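Local coordinates for interphotoreceptor retinoid-binding protein (Xenopus laevis, PDB 1J7X) that probably binds and transports retinoids between photoreceptors and neighbouring cells of the retina, at residues N107-F116 against I139-N150; G239-F247 against V256-I264. All coordinates share one frame; numbering follows the deposited sequence.

Interaction 1. Residues N107-F116 against I139-N150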
# COMPACT_ATOMS: atom_id res chain seq x y z
N ASN A 107 -2.27 8.83 28.80
CA ASN A 107 -3.10 7.67 28.39
C ASN A 107 -3.25 7.56 26.84
O ASN A 107 -4.31 7.39 26.36
CB ASN A 107 -4.50 7.76 28.97
CG ASN A 107 -5.23 6.45 28.90
OD1 ASN A 107 -4.61 5.38 28.91
ND2 ASN A 107 -6.56 6.54 28.86
N ILE A 108 -2.15 7.72 26.13
CA ILE A 108 -2.17 7.63 24.67
C ILE A 108 -1.44 6.31 24.37
O ILE A 108 -0.44 6.15 24.75
CB ILE A 108 -1.30 8.74 24.07
CG1 ILE A 108 -1.82 10.16 24.34
CG2 ILE A 108 -1.05 8.52 22.57
CD1 ILE A 108 -3.03 10.27 23.71
N GLY A 109 -2.06 5.42 23.62
CA GLY A 109 -1.49 4.15 23.27
C GLY A 109 -0.48 4.35 22.15
O GLY A 109 -0.77 5.18 21.23
N TYR A 110 0.62 3.61 22.21
CA TYR A 110 1.64 3.63 21.18
C TYR A 110 1.87 2.19 20.69
O TYR A 110 2.09 1.26 21.55
CB TYR A 110 2.97 4.15 21.72
CG TYR A 110 4.10 4.09 20.69
CD1 TYR A 110 4.21 5.07 19.66
CD2 TYR A 110 5.01 3.05 20.69
CE1 TYR A 110 5.25 5.00 18.73
CE2 TYR A 110 5.95 2.98 19.73
CZ TYR A 110 6.12 3.96 18.74
OH TYR A 110 7.14 3.88 17.86
N LEU A 111 1.64 1.95 19.40
CA LEU A 111 1.79 0.62 18.77
C LEU A 111 2.73 0.73 17.62
O LEU A 111 2.51 1.52 16.68
CB LEU A 111 0.45 0.11 18.25
CG LEU A 111 0.45 -1.10 17.38
CD1 LEU A 111 1.14 -2.26 18.03
CD2 LEU A 111 -0.91 -1.42 17.04
N ARG A 112 3.85 0.04 17.68
CA ARG A 112 4.77 -0.05 16.59
C ARG A 112 4.97 -1.45 16.15
O ARG A 112 5.12 -2.35 17.01
CB ARG A 112 6.14 0.57 16.91
CG ARG A 112 7.20 0.34 15.86
CD ARG A 112 8.50 0.99 16.19
NE ARG A 112 9.54 0.52 15.30
CZ ARG A 112 10.79 0.84 15.42
NH1 ARG A 112 11.18 1.63 16.46
NH2 ARG A 112 11.69 0.35 14.57
N PHE A 113 5.02 -1.68 14.79
CA PHE A 113 5.41 -2.93 14.21
C PHE A 113 5.96 -2.59 12.82
O PHE A 113 5.52 -1.59 12.26
CB PHE A 113 4.35 -4.02 14.21
CG PHE A 113 3.08 -3.65 13.47
CD1 PHE A 113 2.19 -2.74 14.01
CD2 PHE A 113 2.84 -4.18 12.22
CE1 PHE A 113 1.09 -2.43 13.36
CE2 PHE A 113 1.67 -3.88 11.61
CZ PHE A 113 0.83 -3.01 12.14
N ASP A 114 6.94 -3.33 12.33
CA ASP A 114 7.69 -2.95 11.18
C ASP A 114 7.57 -3.85 9.90
O ASP A 114 8.37 -3.71 8.95
CB ASP A 114 9.13 -2.86 11.52
CG ASP A 114 9.45 -1.87 12.58
OD1 ASP A 114 8.63 -1.05 12.97
OD2 ASP A 114 10.58 -1.92 13.13
N GLN A 115 6.62 -4.78 9.95
CA GLN A 115 6.32 -5.60 8.80
C GLN A 115 4.86 -6.02 8.86
O GLN A 115 4.28 -5.89 9.89
CB GLN A 115 7.26 -6.80 8.81
CG GLN A 115 7.09 -7.72 9.90
CD GLN A 115 7.95 -8.94 9.75
OE1 GLN A 115 9.17 -8.90 10.12
NE2 GLN A 115 7.32 -10.06 9.37
N PHE A 116 4.31 -6.51 7.76
CA PHE A 116 2.95 -7.06 7.66
C PHE A 116 3.22 -8.52 7.18
O PHE A 116 3.64 -8.76 6.10
CB PHE A 116 2.12 -6.29 6.65
CG PHE A 116 1.42 -5.12 7.25
CD1 PHE A 116 2.08 -3.96 7.45
CD2 PHE A 116 0.05 -5.21 7.55
CE1 PHE A 116 1.42 -2.93 8.05
CE2 PHE A 116 -0.62 -4.16 8.09
CZ PHE A 116 0.06 -3.02 8.33
N ILE A 139 -7.30 0.39 27.57
CA ILE A 139 -7.43 1.45 28.56
C ILE A 139 -7.27 2.86 27.89
O ILE A 139 -7.81 3.83 28.39
CB ILE A 139 -6.38 1.28 29.63
CG1 ILE A 139 -6.54 2.34 30.73
CG2 ILE A 139 -4.95 1.30 29.12
CD1 ILE A 139 -7.76 2.20 31.58
N THR A 140 -6.54 2.97 26.79
CA THR A 140 -6.29 4.29 26.17
C THR A 140 -7.46 4.97 25.47
O THR A 140 -8.43 4.33 25.04
CB THR A 140 -5.11 4.17 25.21
OG1 THR A 140 -5.46 3.37 24.07
CG2 THR A 140 -3.92 3.50 25.89
N GLU A 141 -7.38 6.30 25.28
CA GLU A 141 -8.45 7.00 24.67
C GLU A 141 -8.03 7.39 23.22
O GLU A 141 -8.86 7.72 22.41
CB GLU A 141 -8.76 8.26 25.47
CG GLU A 141 -9.54 7.96 26.75
CD GLU A 141 -10.78 7.13 26.48
OE1 GLU A 141 -11.39 7.29 25.41
OE2 GLU A 141 -11.16 6.27 27.31
N ASN A 142 -6.76 7.32 22.96
CA ASN A 142 -6.24 7.61 21.61
C ASN A 142 -5.08 6.64 21.32
O ASN A 142 -4.46 6.08 22.26
CB ASN A 142 -5.69 9.02 21.56
CG ASN A 142 -6.77 10.05 21.56
OD1 ASN A 142 -7.51 10.19 20.58
ND2 ASN A 142 -6.89 10.76 22.68
N LEU A 143 -4.86 6.34 20.06
CA LEU A 143 -3.82 5.38 19.68
C LEU A 143 -2.98 5.92 18.54
O LEU A 143 -3.47 6.45 17.57
CB LEU A 143 -4.46 4.08 19.22
CG LEU A 143 -3.49 3.02 18.67
CD1 LEU A 143 -2.62 2.51 19.83
CD2 LEU A 143 -4.14 1.80 18.05
N ILE A 144 -1.70 5.78 18.69
CA ILE A 144 -0.71 6.17 17.68
C ILE A 144 -0.16 4.93 17.10
O ILE A 144 0.47 4.18 17.83
CB ILE A 144 0.44 7.02 18.25
CG1 ILE A 144 -0.10 8.41 18.65
CG2 ILE A 144 1.49 7.22 17.25
CD1 ILE A 144 -1.31 8.41 19.50
N ILE A 145 -0.31 4.67 15.81
CA ILE A 145 0.24 3.49 15.17
C ILE A 145 1.43 3.98 14.36
O ILE A 145 1.27 4.80 13.42
CB ILE A 145 -0.84 2.82 14.27
CG1 ILE A 145 -2.14 2.53 15.02
CG2 ILE A 145 -0.22 1.58 13.55
CD1 ILE A 145 -3.17 1.86 14.11
N ASP A 146 2.62 3.56 14.77
CA ASP A 146 3.85 3.98 14.19
C ASP A 146 4.32 3.05 13.02
O ASP A 146 4.73 1.94 13.24
CB ASP A 146 4.93 4.03 15.23
CG ASP A 146 6.15 4.75 14.76
OD1 ASP A 146 6.29 5.06 13.55
OD2 ASP A 146 6.99 5.07 15.64
N LEU A 147 4.17 3.48 11.73
CA LEU A 147 4.58 2.71 10.63
C LEU A 147 5.77 3.28 9.91
O LEU A 147 6.09 2.93 8.74
CB LEU A 147 3.39 2.62 9.61
CG LEU A 147 2.18 1.97 10.16
CD1 LEU A 147 0.92 2.00 9.01
CD2 LEU A 147 2.43 0.60 10.71
N ARG A 148 6.41 4.22 10.57
CA ARG A 148 7.59 4.85 9.99
C ARG A 148 8.68 3.88 9.61
O ARG A 148 9.48 4.22 8.73
CB ARG A 148 8.22 5.94 10.92
CG ARG A 148 7.30 7.15 11.07
CD ARG A 148 7.83 8.13 12.14
NE ARG A 148 7.86 7.52 13.45
CZ ARG A 148 8.36 8.12 14.54
NH1 ARG A 148 8.76 9.39 14.45
NH2 ARG A 148 8.33 7.49 15.71
N TYR A 149 8.78 2.73 10.27
CA TYR A 149 9.79 1.76 9.97
C TYR A 149 9.26 0.51 9.33
O TYR A 149 9.93 -0.51 9.28
CB TYR A 149 10.49 1.41 11.36
CG TYR A 149 10.78 2.67 12.16
CD1 TYR A 149 11.82 3.46 11.84
CD2 TYR A 149 9.88 3.13 13.14
CE1 TYR A 149 12.07 4.66 12.52
CE2 TYR A 149 10.10 4.31 13.82
CZ TYR A 149 11.24 5.05 13.53
OH TYR A 149 11.42 6.30 14.14
N ASN A 150 8.00 0.58 8.85
CA ASN A 150 7.29 -0.57 8.36
C ASN A 150 7.34 -0.65 6.86
O ASN A 150 6.73 0.11 6.11
CB ASN A 150 5.95 -0.61 8.93
CG ASN A 150 5.20 -1.92 8.71
OD1 ASN A 150 5.30 -2.60 7.68
ND2 ASN A 150 4.41 -2.30 9.71
O HOH W 1 7.18 1.10 12.05
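Tyr110 and Asp146 meet across two parallel strands, 108-112 and 142-146, joined through helix 119-137 as a beta-alpha-beta crossover. The phenol OH gives its proton to Asp146 OD2 at 2.5 Å, on the anti side of the carboxylate, whose plane stands 75° from the ring. CG of Tyr110 lies anti to the backbone N (chi1 176°), which carries the ring along the sheet to this acid two residues beyond its own partner, Ile144. Arg148 holds the same carboxylate side-on, NE to OD1 and NH2 to OD2, while its backbone N also reaches OD1 in an Asx turn. Arg148 NH1 goes to Ala284 O.

Between the strands the middle pairs are bonded in the parallel manner: Gly109 N donates to Asn142 O at 2.8 Å, and Leu111 O receives Asp146 N at 2.8 Å. Glycine suits position 109, since a side chain there would press on Leu143 and Thr140. At the start, Asn107 ND2 bonds to Ile139 O at 3.0 Å.

At the far end, Tyr149 CD2 lies over the centre of the Arg112 guanidinium, 3.4 Å from CZ, with the planes 30° apart. NE and NH2 meanwhile grip Asp114 OD1 and OD2. An alanine here would remove that flat cation, and is likely to leave Asp114 without its mate and the Tyr149 ring freer to turn. Asn150 ND2 reaches Phe113 O at 2.9 Å from above the carbonyl plane, while OD1 accepts from Gly152 N. A water takes the N-H of Tyr149 and lies 2.8 Å from Asp114 OD1. Phe113 N is the exception, buried without a partner. With four donors on its two oxygens, the Asp146 carboxylate is probably held rigidly and its charge well compensated.

Interaction 2. Residues G239-F247 against V256-I264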
# COMPACT_ATOMS: atom_id res chain seq x y z
N GLY A 239 5.75 4.69 -2.17
CA GLY A 239 5.12 4.47 -3.45
C GLY A 239 5.40 3.14 -4.02
O GLY A 239 5.44 2.95 -5.28
N ASN A 240 5.63 2.14 -3.18
CA ASN A 240 5.88 0.80 -3.67
C ASN A 240 4.72 -0.05 -3.34
O ASN A 240 4.63 -0.50 -2.21
CB ASN A 240 7.11 0.20 -2.96
CG ASN A 240 8.42 0.98 -3.22
OD1 ASN A 240 9.41 0.81 -2.50
ND2 ASN A 240 8.41 1.85 -4.24
N LEU A 241 3.79 -0.24 -4.24
CA LEU A 241 2.62 -1.10 -4.02
C LEU A 241 2.75 -2.31 -4.97
O LEU A 241 3.44 -2.24 -5.99
CB LEU A 241 1.34 -0.38 -4.37
CG LEU A 241 0.97 0.82 -3.51
CD1 LEU A 241 -0.34 1.47 -3.94
CD2 LEU A 241 0.78 0.40 -2.04
N MSE A 242 2.06 -3.40 -4.66
CA MSE A 242 2.19 -4.61 -5.47
C MSE A 242 1.05 -4.64 -6.49
O MSE A 242 0.30 -5.63 -6.59
CB MSE A 242 2.13 -5.83 -4.55
CG MSE A 242 3.24 -5.95 -3.62
SE MSE A 242 3.21 -7.64 -2.73
CE MSE A 242 3.38 -8.68 -4.17
N HIS A 243 0.88 -3.56 -7.26
CA HIS A 243 -0.16 -3.47 -8.27
C HIS A 243 0.35 -3.56 -9.70
O HIS A 243 -0.43 -3.45 -10.62
CB HIS A 243 -0.95 -2.17 -8.08
CG HIS A 243 -1.61 -2.06 -6.74
ND1 HIS A 243 -2.09 -0.86 -6.26
CD2 HIS A 243 -1.86 -2.98 -5.78
CE1 HIS A 243 -2.67 -1.05 -5.09
NE2 HIS A 243 -2.51 -2.32 -4.75
N SER A 244 1.58 -3.67 -9.95
CA SER A 244 2.15 -3.71 -11.31
C SER A 244 3.00 -4.92 -11.57
O SER A 244 3.35 -5.68 -10.65
CB SER A 244 2.99 -2.49 -11.55
OG SER A 244 2.31 -1.26 -11.16
N LYS A 245 3.37 -5.10 -12.84
CA LYS A 245 4.29 -6.17 -13.27
C LYS A 245 5.22 -5.53 -14.30
O LYS A 245 4.85 -4.54 -14.99
CB LYS A 245 3.50 -7.32 -13.88
CG LYS A 245 2.66 -8.09 -12.86
CD LYS A 245 2.10 -9.43 -13.40
CE LYS A 245 1.68 -10.42 -12.28
NZ LYS A 245 1.25 -11.80 -12.81
N VAL A 246 6.39 -6.06 -14.40
CA VAL A 246 7.37 -5.58 -15.29
C VAL A 246 7.45 -6.49 -16.51
O VAL A 246 7.48 -7.72 -16.37
CB VAL A 246 8.71 -5.47 -14.64
CG1 VAL A 246 9.74 -4.87 -15.58
CG2 VAL A 246 8.59 -4.53 -13.38
N PHE A 247 7.53 -5.87 -17.71
CA PHE A 247 7.64 -6.60 -18.98
C PHE A 247 8.84 -6.12 -19.77
O PHE A 247 8.93 -4.98 -20.13
CB PHE A 247 6.36 -6.42 -19.80
CG PHE A 247 5.11 -6.89 -19.10
CD1 PHE A 247 4.42 -6.07 -18.21
CD2 PHE A 247 4.53 -8.12 -19.42
CE1 PHE A 247 3.33 -6.51 -17.54
CE2 PHE A 247 3.31 -8.52 -18.82
CZ PHE A 247 2.73 -7.72 -17.87
N VAL A 256 9.07 -2.28 -19.58
CA VAL A 256 7.91 -1.49 -19.18
C VAL A 256 7.21 -2.01 -17.92
O VAL A 256 6.91 -3.17 -17.77
CB VAL A 256 6.91 -1.26 -20.37
CG1 VAL A 256 6.21 -2.58 -20.69
CG2 VAL A 256 5.83 -0.23 -20.02
N THR A 257 6.95 -1.14 -16.92
CA THR A 257 6.19 -1.49 -15.76
C THR A 257 4.82 -1.06 -15.98
O THR A 257 4.57 0.10 -16.38
CB THR A 257 6.68 -0.75 -14.45
OG1 THR A 257 8.03 -1.05 -14.23
CG2 THR A 257 5.90 -1.24 -13.23
N VAL A 258 3.95 -2.03 -15.86
CA VAL A 258 2.54 -1.84 -16.13
C VAL A 258 1.62 -2.16 -14.97
O VAL A 258 1.69 -3.25 -14.39
CB VAL A 258 2.11 -2.72 -17.36
CG1 VAL A 258 0.66 -2.50 -17.64
CG2 VAL A 258 2.96 -2.39 -18.54
N PRO A 259 0.77 -1.21 -14.56
CA PRO A 259 -0.14 -1.53 -13.50
C PRO A 259 -1.18 -2.49 -13.98
O PRO A 259 -1.77 -2.20 -14.96
CB PRO A 259 -0.75 -0.18 -13.13
CG PRO A 259 -0.67 0.60 -14.44
CD PRO A 259 0.64 0.20 -14.98
N ILE A 260 -1.28 -3.67 -13.38
CA ILE A 260 -2.26 -4.66 -13.79
C ILE A 260 -3.46 -4.64 -12.88
O ILE A 260 -4.47 -5.24 -13.15
CB ILE A 260 -1.66 -6.06 -13.78
CG1 ILE A 260 -1.30 -6.44 -12.29
CG2 ILE A 260 -0.40 -6.18 -14.65
CD1 ILE A 260 -0.86 -7.88 -12.13
N ILE A 261 -3.39 -3.87 -11.79
CA ILE A 261 -4.49 -3.82 -10.90
C ILE A 261 -4.90 -2.43 -10.61
O ILE A 261 -4.01 -1.55 -10.37
CB ILE A 261 -3.99 -4.48 -9.55
CG1 ILE A 261 -3.98 -5.98 -9.66
CG2 ILE A 261 -4.86 -4.05 -8.41
CD1 ILE A 261 -3.23 -6.70 -8.59
N ASN A 262 -6.17 -2.18 -10.48
CA ASN A 262 -6.66 -0.88 -10.07
C ASN A 262 -7.22 -1.07 -8.68
O ASN A 262 -7.81 -2.15 -8.38
CB ASN A 262 -7.75 -0.31 -11.05
CG ASN A 262 -7.13 0.64 -12.08
OD1 ASN A 262 -6.01 1.20 -11.82
ND2 ASN A 262 -7.68 0.70 -13.26
N PHE A 263 -7.01 -0.06 -7.85
CA PHE A 263 -7.40 -0.09 -6.48
C PHE A 263 -8.39 1.03 -6.24
O PHE A 263 -8.06 2.25 -6.30
CB PHE A 263 -6.15 0.07 -5.59
CG PHE A 263 -6.38 -0.01 -4.11
CD1 PHE A 263 -7.05 1.04 -3.42
CD2 PHE A 263 -5.82 -1.03 -3.38
CE1 PHE A 263 -7.02 1.02 -2.04
CE2 PHE A 263 -5.93 -1.14 -2.00
CZ PHE A 263 -6.49 -0.06 -1.31
N ILE A 264 -9.68 0.66 -6.11
CA ILE A 264 -10.75 1.62 -5.94
C ILE A 264 -11.25 1.63 -4.54
O ILE A 264 -11.67 0.56 -4.04
CB ILE A 264 -11.95 1.31 -6.98
CG1 ILE A 264 -11.41 1.09 -8.35
CG2 ILE A 264 -12.97 2.38 -6.85
CD1 ILE A 264 -12.47 0.59 -9.35
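Phe247 and Val256 form one end of a beta hairpin in which strand 244-248 runs antiparallel to strand 254-265. Each donates its N-H to the other's carbonyl, and the CB of Phe247 lies 3.9 Å from Val256 CG1. On this face the packing is close: the Phe247 ring crosses Val258 at about a right angle, and both side chains reach Ile14 of helix 2-18, a setting where bulky apolar residues fit well.

The opposite face, carrying Val246 and Thr257, is more open, and the pair touches lightly through Val246 CG2 and Thr257 OG1, 3.6 Å apart. Lys245 lies on the Phe247 and Val258 face, at its exposed edge, where its extended chain runs obliquely over Ile260, its CD 3.6 Å from Ile260 CD1. Its methylenes thus give apolar cover while NZ reaches Gln181.

Further along, Pro259, which has no N-H to offer, faces Ser244 in a non-hydrogen-bonded pair, so the proline costs the ladder no bond. Past it, buried His243 packs between apolar groups: Leu241 CB covers one face of its ring and Ile261 CG2 the other, while the Phe263 ring is slid so far aside, at a plane angle of 28°, that overlap is slight. NE2 makes a weak hydrogen bond to Glu219. Where the strand breaks, His243 O accepts two successive N-H groups, from Ile260 N at 2.9 Å and Ile261 N at 3.2 Å.

Overall arrangement
Both contacts lie in the part of the chain related to the S41 peptidases, proteins of the ClpP/crotonase type, but they belong to different sheets. Interaction 1 comes first along the chain and joins neighbouring strands of the mixed sheet; interaction 2 follows, a hairpin of the antiparallel sheet. Their centres are about 29 Å apart, on opposite sides of the chain's centre, and their nearest atoms about 9 Å. Helix 216-226 bridges the gap: Phe116, Leu147 and Asn150 rest on it from interaction 1, Leu241 and Phe263 from interaction 2, so the two sheets are both packed against one helix.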